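Local coordinates for DUF2235 domain-containing protein (Pseudomonas aeruginosa, PDB 4O5P) that acts as a phospholipase effector of the type VI secretion system, probably hydrolysing membrane lipids with a catalytic domain of the alpha/beta-hydrolase clan, at residues Lys63-Thr68 and Phe158-Lys163; Val184-Gly189 and Leu810-Val815; Arg215-Gln218 and Lys223-Ile226; Ala496-Val501 and Gln574-Ala579; Ile750-Pro755 and Ile759-Val764. One frame throughout, in Å; residues are numbered along the deposited sequence.

Overall arrangement
Along the chain interaction 1 comes first. Interaction 2 opens at 184-189 and shuts only at helix 803-814, the last modelled, so interactions 3, 4 and 5 all fall between its two segments. Interactions 1 and 3 are neighbours, their centres about 12 Å apart, on adjacent parallel strands 62-71 and 225-236 of the large mixed sheet, with helices 139-162 and 195-219 packed beside them. Interactions 2 and 5 also touch, centres about 16 Å apart, where helix 803-814 lies against the end of strand 749-753. Interaction 4 stands alone among C-terminal helices, at least about 43 Å, centre to centre, from every other contact. The set samples the hydrolase core and two separate parts of the C-terminal half.

Interaction 1. Residues Lys63-Thr68 and Phe158-Lys163; sequences KAIHIT and FYTLLK
Thr160, near the end of helix 139-162, meets two side chains of strand 62-71, Ile65 and Lys63, tip to tip. The van der Waals part is small: CD1 of Ile65 stops 3.5 Å from OG1 of Thr160 and 3.8 Å from its CG2, touching hydroxyl and methyl alike. With OG1 beside the backbone N (chi1 -61°), the CG2 methyl lies anti to that N, and Lys63 CE is 3.8 Å from Thr160 CG2. Lys63 gets there with a stretched chain beyond CG. This is helix-on-sheet packing of the kind that builds an alpha/beta-hydrolase core: strand 62-71 runs parallel to strand 225-236, and Ile226 of that neighbour also packs on Lys63 and Thr160. The polar part runs through one water. It accepts from Lys63 NZ at 3.1 Å and donates to Thr160 OG1 at 3.1 Å, while the same hydroxyl bonds back to the carbonyl of Ala156, one turn earlier in the helix. Charge comes last. Lys63 NZ and Lys163 NZ point at each other 4.1 Å apart, a like-charge approach that would probably be softened by their other partners: Lys63 NZ bonds to the backbone oxygen of Ser108, and Lys163, just past the helix end with positive phi, folds back so that its NZ makes a weak 3.3 Å bond to Thr160 O.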
# COMPACT_ATOMS: atom_id res chain seq x y z
N LYS A 63 23.42 6.80 -25.16
CA LYS A 63 22.19 6.17 -24.67
C LYS A 63 21.73 6.75 -23.34
O LYS A 63 22.55 7.08 -22.48
CB LYS A 63 22.35 4.65 -24.56
CG LYS A 63 23.38 4.19 -23.54
CD LYS A 63 23.56 2.68 -23.53
CE LYS A 63 24.49 2.25 -22.39
NZ LYS A 63 24.99 0.86 -22.51
N ALA A 64 20.42 6.89 -23.16
CA ALA A 64 19.90 7.19 -21.83
C ALA A 64 19.72 5.87 -21.11
O ALA A 64 19.66 4.81 -21.74
CB ALA A 64 18.60 7.94 -21.92
N ILE A 65 19.68 5.92 -19.78
CA ILE A 65 19.37 4.72 -19.02
C ILE A 65 17.91 4.80 -18.60
O ILE A 65 17.52 5.75 -17.92
CB ILE A 65 20.30 4.58 -17.79
CG1 ILE A 65 21.75 4.72 -18.24
CG2 ILE A 65 20.08 3.23 -17.08
CD1 ILE A 65 22.74 4.59 -17.13
N HIS A 66 17.12 3.83 -19.02
CA HIS A 66 15.68 3.85 -18.74
C HIS A 66 15.39 2.75 -17.73
O HIS A 66 15.74 1.59 -17.96
CB HIS A 66 14.86 3.65 -20.02
CG HIS A 66 14.95 4.78 -21.00
ND1 HIS A 66 14.09 5.86 -20.99
CD2 HIS A 66 15.78 4.97 -22.06
CE1 HIS A 66 14.39 6.68 -21.98
NE2 HIS A 66 15.41 6.16 -22.65
N ILE A 67 14.78 3.13 -16.61
CA ILE A 67 14.62 2.20 -15.50
C ILE A 67 13.18 2.13 -15.01
O ILE A 67 12.62 3.14 -14.60
CB ILE A 67 15.47 2.61 -14.29
CG1 ILE A 67 16.95 2.70 -14.67
CG2 ILE A 67 15.26 1.64 -13.13
CD1 ILE A 67 17.78 3.49 -13.66
N THR A 68 12.59 0.94 -15.06
CA THR A 68 11.29 0.71 -14.44
C THR A 68 11.47 0.03 -13.07
O THR A 68 12.21 -0.96 -12.95
CB THR A 68 10.41 -0.18 -15.33
OG1 THR A 68 10.27 0.42 -16.62
CG2 THR A 68 9.03 -0.36 -14.70
N PHE A 158 25.92 0.90 -12.45
CA PHE A 158 27.06 0.02 -12.24
C PHE A 158 27.18 -0.97 -13.38
O PHE A 158 28.27 -1.20 -13.90
CB PHE A 158 26.87 -0.73 -10.92
CG PHE A 158 28.10 -1.43 -10.42
CD1 PHE A 158 29.10 -0.72 -9.76
CD2 PHE A 158 28.24 -2.81 -10.55
CE1 PHE A 158 30.23 -1.36 -9.28
CE2 PHE A 158 29.37 -3.46 -10.07
CZ PHE A 158 30.36 -2.74 -9.43
N TYR A 159 26.06 -1.56 -13.79
CA TYR A 159 26.08 -2.49 -14.91
C TYR A 159 26.33 -1.75 -16.20
O TYR A 159 27.04 -2.24 -17.08
CB TYR A 159 24.78 -3.28 -15.04
CG TYR A 159 24.83 -4.38 -16.09
CD1 TYR A 159 24.53 -4.11 -17.43
CD2 TYR A 159 25.20 -5.67 -15.75
CE1 TYR A 159 24.59 -5.11 -18.38
CE2 TYR A 159 25.26 -6.67 -16.69
CZ TYR A 159 24.95 -6.39 -18.00
OH TYR A 159 25.01 -7.39 -18.94
N THR A 160 25.73 -0.56 -16.32
CA THR A 160 25.91 0.22 -17.53
C THR A 160 27.39 0.47 -17.79
O THR A 160 27.86 0.28 -18.91
CB THR A 160 25.14 1.54 -17.46
OG1 THR A 160 23.73 1.27 -17.33
CG2 THR A 160 25.36 2.34 -18.72
N LEU A 161 28.13 0.85 -16.75
CA LEU A 161 29.54 1.23 -16.90
C LEU A 161 30.52 0.06 -16.83
O LEU A 161 31.46 -0.01 -17.63
CB LEU A 161 29.91 2.28 -15.85
CG LEU A 161 29.08 3.57 -15.94
CD1 LEU A 161 29.30 4.49 -14.74
CD2 LEU A 161 29.40 4.31 -17.22
N LEU A 162 30.30 -0.86 -15.90
CA LEU A 162 31.29 -1.89 -15.61
C LEU A 162 30.91 -3.32 -16.02
O LEU A 162 31.70 -4.25 -15.82
CB LEU A 162 31.63 -1.88 -14.12
CG LEU A 162 32.55 -0.74 -13.68
CD1 LEU A 162 32.10 -0.15 -12.35
CD2 LEU A 162 33.98 -1.26 -13.59
N LYS A 163 29.72 -3.50 -16.58
CA LYS A 163 29.26 -4.81 -17.06
C LYS A 163 29.21 -5.90 -15.98
O LYS A 163 29.33 -7.09 -16.27
CB LYS A 163 30.10 -5.27 -18.25
CG LYS A 163 30.18 -4.25 -19.37
CD LYS A 163 28.79 -3.75 -19.79
CE LYS A 163 28.91 -2.66 -20.86
NZ LYS A 163 27.58 -2.09 -21.26
O HOH W 1 23.31 -0.20 -20.08

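Interaction 2. Residues Val184-Gly189 and Leu810-Val815; sequences VSTLTG and LAQQTV
Thr186 carries most of this contact, meeting Gln812 and Gln813 on one turn of helix 803-814. Its CG2 methyl lies 3.5 Å from CB of Gln812, so the close touch is carbon on carbon at the root of the glutamine rather than at its amide. The two side chains cross obliquely. Gln813 is met differently: it passes Thr186 at about a right angle, with CG 4.1 Å from the Thr186 hydroxyl OG1, a loose touch on the exposed side of the helix. A chi1 of 56° sets OG1 between the backbone N and the carbonyl carbon and so turns the methyl beside the N, toward Gln812. No hydrogen bond joins the two segments. Thr186 sits in the turn of a tiny antiparallel hairpin, strands 184-185 and 189-190, with a classic beta bulge in which Ser185 is matched by two residues, Thr188 and Gly189. Ser185 OG and Thr188 OG1 are hydrogen-bonded at 2.7 Å across it. Around this surface contact, Thr186 is backbone-bonded to Ala796 of the short helix 795-798, while Gln812 also packs on Leu795 of that helix, on Leu713, just before strand 715-723, and on Asp754 and Leu756, just after strand 749-753.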
# COMPACT_ATOMS: atom_id res chain seq x y z
N VAL A 184 12.78 0.40 20.74
CA VAL A 184 12.61 0.99 22.06
C VAL A 184 13.34 0.10 23.04
O VAL A 184 13.13 -1.11 23.05
CB VAL A 184 11.13 1.05 22.46
CG1 VAL A 184 10.97 1.76 23.79
CG2 VAL A 184 10.32 1.76 21.37
N SER A 185 14.23 0.68 23.85
CA SER A 185 14.93 -0.09 24.87
C SER A 185 14.59 0.42 26.28
O SER A 185 14.43 1.63 26.49
CB SER A 185 16.45 -0.04 24.65
OG SER A 185 17.02 1.11 25.24
N THR A 186 14.49 -0.52 27.22
CA THR A 186 14.21 -0.22 28.62
C THR A 186 15.22 0.79 29.18
O THR A 186 14.90 1.60 30.04
CB THR A 186 14.25 -1.51 29.46
OG1 THR A 186 15.52 -2.16 29.29
CG2 THR A 186 13.15 -2.46 29.00
N LEU A 187 16.44 0.75 28.66
CA LEU A 187 17.51 1.60 29.15
C LEU A 187 17.52 3.03 28.61
O LEU A 187 17.77 3.99 29.36
CB LEU A 187 18.85 0.95 28.84
CG LEU A 187 20.05 1.47 29.62
CD1 LEU A 187 19.71 1.52 31.11
CD2 LEU A 187 21.27 0.59 29.35
N THR A 188 17.27 3.18 27.31
CA THR A 188 17.42 4.48 26.65
C THR A 188 16.16 5.01 25.96
O THR A 188 16.15 6.14 25.47
CB THR A 188 18.58 4.46 25.61
OG1 THR A 188 18.47 3.29 24.79
CG2 THR A 188 19.94 4.46 26.30
N GLY A 189 15.11 4.19 25.89
CA GLY A 189 13.87 4.61 25.24
C GLY A 189 13.94 4.49 23.72
O GLY A 189 14.39 3.46 23.20
N LEU A 810 11.84 -5.55 35.18
CA LEU A 810 12.39 -6.90 35.23
C LEU A 810 11.82 -7.74 34.08
O LEU A 810 12.57 -8.41 33.33
CB LEU A 810 12.08 -7.53 36.58
CG LEU A 810 12.44 -9.01 36.72
CD1 LEU A 810 13.93 -9.17 36.50
CD2 LEU A 810 12.02 -9.53 38.08
N ALA A 811 10.49 -7.69 33.92
CA ALA A 811 9.84 -8.45 32.84
C ALA A 811 10.32 -8.02 31.45
O ALA A 811 10.71 -8.85 30.62
CB ALA A 811 8.33 -8.33 32.93
N GLN A 812 10.27 -6.71 31.20
CA GLN A 812 10.73 -6.14 29.94
C GLN A 812 12.19 -6.49 29.63
O GLN A 812 12.53 -6.83 28.50
CB GLN A 812 10.56 -4.62 29.98
CG GLN A 812 9.13 -4.13 29.85
CD GLN A 812 8.53 -4.44 28.48
OE1 GLN A 812 9.00 -3.94 27.45
NE2 GLN A 812 7.50 -5.26 28.47
N GLN A 813 13.04 -6.40 30.65
CA GLN A 813 14.47 -6.73 30.54
C GLN A 813 14.68 -8.18 30.14
O GLN A 813 15.60 -8.50 29.39
CB GLN A 813 15.19 -6.50 31.87
CG GLN A 813 15.80 -5.13 32.08
CD GLN A 813 16.21 -4.91 33.53
OE1 GLN A 813 15.92 -5.74 34.40
NE2 GLN A 813 16.86 -3.79 33.79
N THR A 814 13.85 -9.07 30.70
CA THR A 814 14.02 -10.49 30.40
C THR A 814 13.86 -10.75 28.90
O THR A 814 14.68 -11.44 28.29
CB THR A 814 13.10 -11.37 31.26
OG1 THR A 814 13.43 -11.19 32.64
CG2 THR A 814 13.28 -12.84 30.90
N VAL A 815 12.82 -10.18 28.29
CA VAL A 815 12.66 -10.24 26.84
C VAL A 815 13.84 -9.56 26.13
O VAL A 815 14.49 -10.16 25.27
CB VAL A 815 11.36 -9.57 26.39
CG1 VAL A 815 11.12 -9.83 24.91
CG2 VAL A 815 10.19 -10.07 27.21

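Interaction 3. Residues Arg215-Gln218 and Lys223-Ile226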
# COMPACT_ATOMS: atom_id res chain seq x y z
N ARG A 215 33.32 10.49 -15.55
CA ARG A 215 34.36 11.44 -15.87
C ARG A 215 35.41 10.84 -16.82
O ARG A 215 35.74 11.44 -17.84
CB ARG A 215 35.03 11.94 -14.60
CG ARG A 215 36.12 12.96 -14.85
CD ARG A 215 36.83 13.32 -13.55
NE ARG A 215 36.82 14.76 -13.34
CZ ARG A 215 36.43 15.36 -12.22
NH1 ARG A 215 36.01 14.64 -11.18
NH2 ARG A 215 36.46 16.69 -12.13
N GLN A 216 35.91 9.65 -16.51
CA GLN A 216 36.94 9.04 -17.34
C GLN A 216 36.45 8.86 -18.77
O GLN A 216 37.17 9.18 -19.74
CB GLN A 216 37.35 7.67 -16.77
CG GLN A 216 38.19 7.72 -15.49
CD GLN A 216 38.34 6.34 -14.87
OE1 GLN A 216 38.35 5.33 -15.57
NE2 GLN A 216 38.44 6.30 -13.55
N ARG A 217 35.22 8.38 -18.91
CA ARG A 217 34.66 8.05 -20.21
C ARG A 217 34.43 9.29 -21.02
O ARG A 217 34.60 9.27 -22.24
CB ARG A 217 33.32 7.31 -20.05
CG ARG A 217 33.43 6.01 -19.30
CD ARG A 217 32.08 5.35 -19.17
NE ARG A 217 31.68 4.66 -20.40
CZ ARG A 217 30.77 5.12 -21.24
NH1 ARG A 217 30.17 6.27 -20.99
NH2 ARG A 217 30.46 4.43 -22.33
N GLN A 218 34.04 10.36 -20.34
CA GLN A 218 33.79 11.64 -21.01
C GLN A 218 35.11 12.28 -21.48
O GLN A 218 35.21 12.78 -22.60
CB GLN A 218 33.02 12.58 -20.08
CG GLN A 218 32.93 14.03 -20.56
CD GLN A 218 31.79 14.27 -21.54
OE1 GLN A 218 31.89 13.93 -22.72
NE2 GLN A 218 30.69 14.84 -21.04
N LYS A 223 32.74 5.62 -26.14
CA LYS A 223 31.32 5.51 -26.48
C LYS A 223 30.78 4.18 -25.95
O LYS A 223 31.51 3.20 -25.87
CB LYS A 223 31.14 5.63 -27.99
CG LYS A 223 31.58 7.00 -28.56
CD LYS A 223 31.42 7.08 -30.09
CE LYS A 223 32.42 6.19 -30.84
NZ LYS A 223 33.69 6.90 -31.24
N PRO A 224 29.49 4.15 -25.56
CA PRO A 224 28.45 5.18 -25.68
C PRO A 224 28.56 6.29 -24.63
O PRO A 224 28.94 6.01 -23.49
CB PRO A 224 27.14 4.40 -25.47
CG PRO A 224 27.56 2.92 -25.30
CD PRO A 224 28.98 2.96 -24.86
N HIS A 225 28.23 7.53 -25.00
CA HIS A 225 28.11 8.61 -24.02
C HIS A 225 26.84 8.41 -23.19
O HIS A 225 25.74 8.47 -23.73
CB HIS A 225 28.05 9.98 -24.70
CG HIS A 225 29.37 10.47 -25.22
ND1 HIS A 225 30.33 9.64 -25.75
CD2 HIS A 225 29.88 11.73 -25.31
CE1 HIS A 225 31.37 10.35 -26.14
NE2 HIS A 225 31.12 11.62 -25.89
N ILE A 226 27.00 8.20 -21.88
CA ILE A 226 25.85 8.04 -20.99
C ILE A 226 25.22 9.38 -20.68
O ILE A 226 25.87 10.27 -20.12
CB ILE A 226 26.26 7.33 -19.68
CG1 ILE A 226 26.96 6.01 -19.98
CG2 ILE A 226 25.04 7.07 -18.81
CD1 ILE A 226 26.21 5.13 -20.95
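An arginine-to-carbonyl grip joins the last turn of helix 195-219 to the start of strand 225-236, at the surface end of a tight helix-to-strand connection that includes a cis peptide before Pro224: Arg217 reaches over to the backbone oxygen of Pro224. The connection leads into the mostly parallel sheet of the alpha/beta-hydrolase core, and strand 225-236 runs on toward a GxSxG sequence that probably forms the nucleophile elbow. The Arg217 chain is straight as far as CD and then turns at chi3 (79°), which swings the guanidinium edge onto the carbonyl. Its bond from NH1 to Pro224 O is 2.8 Å long but bent at the hydrogen (131°); NH2 is modelled nearer still to that oxygen, at a length too short to be trusted in detail. Beside the grip, CG1 of Ile226 comes within 3.4 Å of Arg217 NH1. The next residue, Gln218, puts OE1 3.9 Å from CD2 of His225, amide and ring planes nearly perpendicular; the His225 ring also meets Phe41. On the helix side Arg217 packs on Leu161 of helix 139-162. Pro224 O lies only 5° out of the Arg217 guanidinium plane, with NH1 nearly along the C=O axis.

Interaction 4. Residues Ala496-Val501 and Gln574-Ala579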
# COMPACT_ATOMS: atom_id res chain seq x y z
N ALA A 496 -28.28 -15.05 -6.11
CA ALA A 496 -27.72 -15.71 -7.28
C ALA A 496 -26.21 -15.80 -7.23
O ALA A 496 -25.64 -16.88 -7.43
CB ALA A 496 -28.17 -15.00 -8.56
N PHE A 497 -25.55 -14.68 -6.97
CA PHE A 497 -24.09 -14.67 -7.08
C PHE A 497 -23.40 -15.59 -6.06
O PHE A 497 -22.37 -16.21 -6.35
CB PHE A 497 -23.52 -13.23 -7.06
CG PHE A 497 -23.18 -12.71 -5.68
CD1 PHE A 497 -24.15 -12.13 -4.89
CD2 PHE A 497 -21.88 -12.80 -5.19
CE1 PHE A 497 -23.84 -11.65 -3.64
CE2 PHE A 497 -21.56 -12.32 -3.94
CZ PHE A 497 -22.54 -11.74 -3.16
N PHE A 498 -24.01 -15.69 -4.88
CA PHE A 498 -23.43 -16.47 -3.80
C PHE A 498 -23.31 -17.94 -4.16
O PHE A 498 -22.47 -18.66 -3.62
CB PHE A 498 -24.22 -16.30 -2.51
CG PHE A 498 -23.60 -16.99 -1.35
CD1 PHE A 498 -22.54 -16.41 -0.67
CD2 PHE A 498 -24.04 -18.24 -0.94
CE1 PHE A 498 -21.93 -17.05 0.40
CE2 PHE A 498 -23.43 -18.90 0.13
CZ PHE A 498 -22.37 -18.29 0.80
N ALA A 499 -24.16 -18.40 -5.08
CA ALA A 499 -24.15 -19.80 -5.47
C ALA A 499 -22.86 -20.14 -6.21
O ALA A 499 -22.47 -21.30 -6.25
CB ALA A 499 -25.37 -20.14 -6.31
N ASN A 500 -22.20 -19.13 -6.77
CA ASN A 500 -20.97 -19.40 -7.51
C ASN A 500 -19.69 -19.05 -6.75
O ASN A 500 -18.60 -19.03 -7.32
CB ASN A 500 -21.00 -18.72 -8.88
CG ASN A 500 -22.09 -19.27 -9.78
OD1 ASN A 500 -22.44 -20.45 -9.69
ND2 ASN A 500 -22.62 -18.43 -10.65
N VAL A 501 -19.84 -18.79 -5.46
CA VAL A 501 -18.69 -18.70 -4.59
C VAL A 501 -18.18 -20.12 -4.42
O VAL A 501 -18.95 -21.01 -4.08
CB VAL A 501 -19.08 -18.14 -3.21
CG1 VAL A 501 -17.89 -18.22 -2.26
CG2 VAL A 501 -19.62 -16.72 -3.35
N GLN A 574 -16.86 -16.62 5.27
CA GLN A 574 -16.49 -15.22 5.47
C GLN A 574 -17.53 -14.26 4.89
O GLN A 574 -17.90 -13.28 5.53
CB GLN A 574 -15.10 -14.94 4.90
CG GLN A 574 -14.00 -15.60 5.71
CD GLN A 574 -12.63 -15.51 5.06
OE1 GLN A 574 -12.51 -15.11 3.89
NE2 GLN A 574 -11.60 -15.90 5.80
N LEU A 575 -18.01 -14.55 3.68
CA LEU A 575 -19.07 -13.72 3.11
C LEU A 575 -20.37 -13.80 3.93
O LEU A 575 -20.97 -12.77 4.22
CB LEU A 575 -19.32 -14.03 1.63
CG LEU A 575 -18.24 -13.59 0.65
CD1 LEU A 575 -18.48 -14.21 -0.70
CD2 LEU A 575 -18.18 -12.07 0.53
N LEU A 576 -20.78 -15.01 4.32
CA LEU A 576 -21.93 -15.16 5.22
C LEU A 576 -21.77 -14.42 6.57
O LEU A 576 -22.71 -13.79 7.06
CB LEU A 576 -22.26 -16.64 5.46
CG LEU A 576 -22.79 -17.45 4.27
CD1 LEU A 576 -23.01 -18.89 4.70
CD2 LEU A 576 -24.09 -16.85 3.75
N GLY A 577 -20.57 -14.49 7.15
CA GLY A 577 -20.30 -13.80 8.40
C GLY A 577 -20.42 -12.29 8.24
O GLY A 577 -21.11 -11.62 9.02
N ALA A 578 -19.74 -11.76 7.23
CA ALA A 578 -19.82 -10.34 6.89
C ALA A 578 -21.26 -9.89 6.64
O ALA A 578 -21.66 -8.82 7.10
CB ALA A 578 -18.96 -10.06 5.66
N ALA A 579 -22.01 -10.68 5.90
CA ALA A 579 -23.41 -10.37 5.62
C ALA A 579 -24.24 -10.32 6.90
O ALA A 579 -25.10 -9.45 7.05
CB ALA A 579 -23.99 -11.35 4.63
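Phe498 and Leu576 make the closest touch here, CZ of the ring standing 3.6 Å from CG of the leucine. The two side chains cross at about a right angle, and the leucine puts its branch point and CD2 methyl against the outer end of the ring, Leu576 CD2 being 3.7 Å from Phe498 CZ. Leu575, the preceding residue of helix 571-587, meets the same ring at its edge: Leu575 CB lies near the ring plane, 4.2 Å from Phe498 CE1. Further along, CD1 of Leu575 turns to Val501 and rests 3.8 Å from its CG2 methyl. Phe498 thus touches both leucines, while Val501 meets only Leu575, the buried one. Behind this first shell, the ring of Phe498 is carried outward by a CG opposite the backbone N (chi1 -175°). The 496-501 backbone curls in a short run of bonds reaching three residues back, among them Val501 N to Phe498 O, and this turn presents Phe498 and Val501 together to the helix. One turn earlier on that helix, Gln572 touches both Phe498 and Val501, and Asp571 also touches Val501. On the loop side, Phe497 packs on Leu492 and Lys393. No hydrogen bond or salt bridge crosses between the segments, so this join inside the C-terminal region rests on apolar fit and would be directed by shape rather than by polar pairing.

Interaction 5. Residues Ile750-Pro755 and Ile759-Val764; sequences ISAFDP and IALPMV
Phe753 and Ala760 form a single antiparallel bridge, a non-hydrogen-bonded pair with CA atoms 4.3 Å apart, where the chain returns after strand 749-753 through a very short loop. Two backbone bonds flank it, Asp754 N to Ile759 O and Leu761 N to Ala752 O, each 2.9 Å. The second is nearly straight at the hydrogen (172°) yet reaches Ala752 O from above the carbonyl plane. Beyond it the ladder opens: where Ala752 N might have met Leu761 O directly, a water stands between, accepting from Ala752 N at 2.8 Å and donating to Leu761 O at 3.1 Å. The pairing ends there as the two runs, 142° apart in direction, diverge. CB of Ala752 lies 3.7 Å from SE of Met763, a selenomethionine, and 4.2 Å from CB of Leu761. Bends at both chi2 and chi3 curl Met763 back over the strand, so that its terminal CE reaches Ile750 O. Leu761 runs under the backbone instead, with CD1 3.7 Å from C of Phe753. The Asp754 carboxylate turns to the loop, with weak bonds to the amides of Leu756 and Thr757. On its other edge strand 749-753 pairs with strand 715-723, through Ser719 and Gly717, while Pro762 and Val764 make backbone bonds to Gly710 and Gly708. Helix 803-814 lies alongside, its Gln807 and Val808 packing on Ile759.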
# COMPACT_ATOMS: atom_id res chain seq x y z
N ILE A 750 -8.27 7.50 28.90
CA ILE A 750 -7.31 6.44 28.62
C ILE A 750 -6.53 6.02 29.86
O ILE A 750 -6.03 6.86 30.62
CB ILE A 750 -6.33 6.85 27.51
CG1 ILE A 750 -7.10 7.45 26.32
CG2 ILE A 750 -5.49 5.66 27.09
CD1 ILE A 750 -6.24 8.17 25.28
N SER A 751 -6.43 4.71 30.05
CA SER A 751 -5.62 4.15 31.11
C SER A 751 -4.64 3.19 30.44
O SER A 751 -4.97 2.55 29.44
CB SER A 751 -6.48 3.42 32.14
OG SER A 751 -7.01 2.23 31.60
N ALA A 752 -3.43 3.10 30.98
CA ALA A 752 -2.40 2.29 30.35
C ALA A 752 -1.80 1.30 31.32
O ALA A 752 -1.71 1.56 32.53
CB ALA A 752 -1.30 3.18 29.77
N PHE A 753 -1.37 0.15 30.79
CA PHE A 753 -0.70 -0.84 31.62
C PHE A 753 0.38 -1.57 30.83
O PHE A 753 0.42 -1.54 29.60
CB PHE A 753 -1.73 -1.84 32.18
CG PHE A 753 -2.57 -2.50 31.13
CD1 PHE A 753 -3.73 -1.91 30.67
CD2 PHE A 753 -2.19 -3.73 30.59
CE1 PHE A 753 -4.51 -2.51 29.70
CE2 PHE A 753 -2.96 -4.34 29.62
CZ PHE A 753 -4.11 -3.74 29.17
N ASP A 754 1.29 -2.23 31.55
CA ASP A 754 2.24 -3.13 30.93
C ASP A 754 1.53 -4.44 30.60
O ASP A 754 0.90 -5.04 31.47
CB ASP A 754 3.40 -3.37 31.91
CG ASP A 754 4.36 -4.43 31.44
OD1 ASP A 754 4.52 -4.58 30.22
OD2 ASP A 754 4.98 -5.10 32.30
N PRO A 755 1.61 -4.89 29.33
CA PRO A 755 0.94 -6.14 28.93
C PRO A 755 1.54 -7.38 29.61
O PRO A 755 0.82 -8.35 29.88
CB PRO A 755 1.23 -6.21 27.42
CG PRO A 755 1.50 -4.82 27.00
CD PRO A 755 2.19 -4.18 28.17
N ILE A 759 0.64 -4.42 35.31
CA ILE A 759 0.82 -3.27 36.20
C ILE A 759 0.45 -1.94 35.53
O ILE A 759 0.72 -1.74 34.35
CB ILE A 759 2.27 -3.23 36.77
CG1 ILE A 759 2.49 -4.40 37.73
CG2 ILE A 759 2.55 -1.94 37.52
CD1 ILE A 759 3.97 -4.65 38.09
N ALA A 760 -0.20 -1.06 36.28
CA ALA A 760 -0.63 0.24 35.75
C ALA A 760 0.56 1.18 35.46
O ALA A 760 1.46 1.32 36.28
CB ALA A 760 -1.63 0.90 36.71
N LEU A 761 0.52 1.83 34.31
CA LEU A 761 1.55 2.80 33.94
C LEU A 761 1.13 4.23 34.33
O LEU A 761 -0.04 4.58 34.27
CB LEU A 761 1.85 2.72 32.44
CG LEU A 761 2.52 1.42 31.97
CD1 LEU A 761 2.62 1.38 30.46
CD2 LEU A 761 3.90 1.27 32.60
N PRO A 762 2.11 5.05 34.73
CA PRO A 762 1.85 6.46 35.07
C PRO A 762 1.26 7.24 33.89
O PRO A 762 1.77 7.16 32.77
CB PRO A 762 3.25 7.00 35.40
CG PRO A 762 4.19 6.08 34.67
CD PRO A 762 3.55 4.73 34.75
N MSE A 763 0.19 7.99 34.15
CA MSE A 763 -0.42 8.87 33.16
C MSE A 763 -0.14 10.31 33.56
O MSE A 763 -0.01 10.62 34.74
CB MSE A 763 -1.94 8.69 33.11
CG MSE A 763 -2.43 7.28 32.91
SE MSE A 763 -1.90 6.56 31.18
CE MSE A 763 -2.59 7.98 30.03
N VAL A 764 -0.06 11.18 32.57
CA VAL A 764 0.07 12.60 32.82
C VAL A 764 -1.12 13.21 32.09
O VAL A 764 -1.68 12.57 31.21
CB VAL A 764 1.39 13.13 32.26
CG1 VAL A 764 1.62 14.57 32.66
CG2 VAL A 764 2.56 12.25 32.74
O HOH W 2 -3.01 4.07 33.53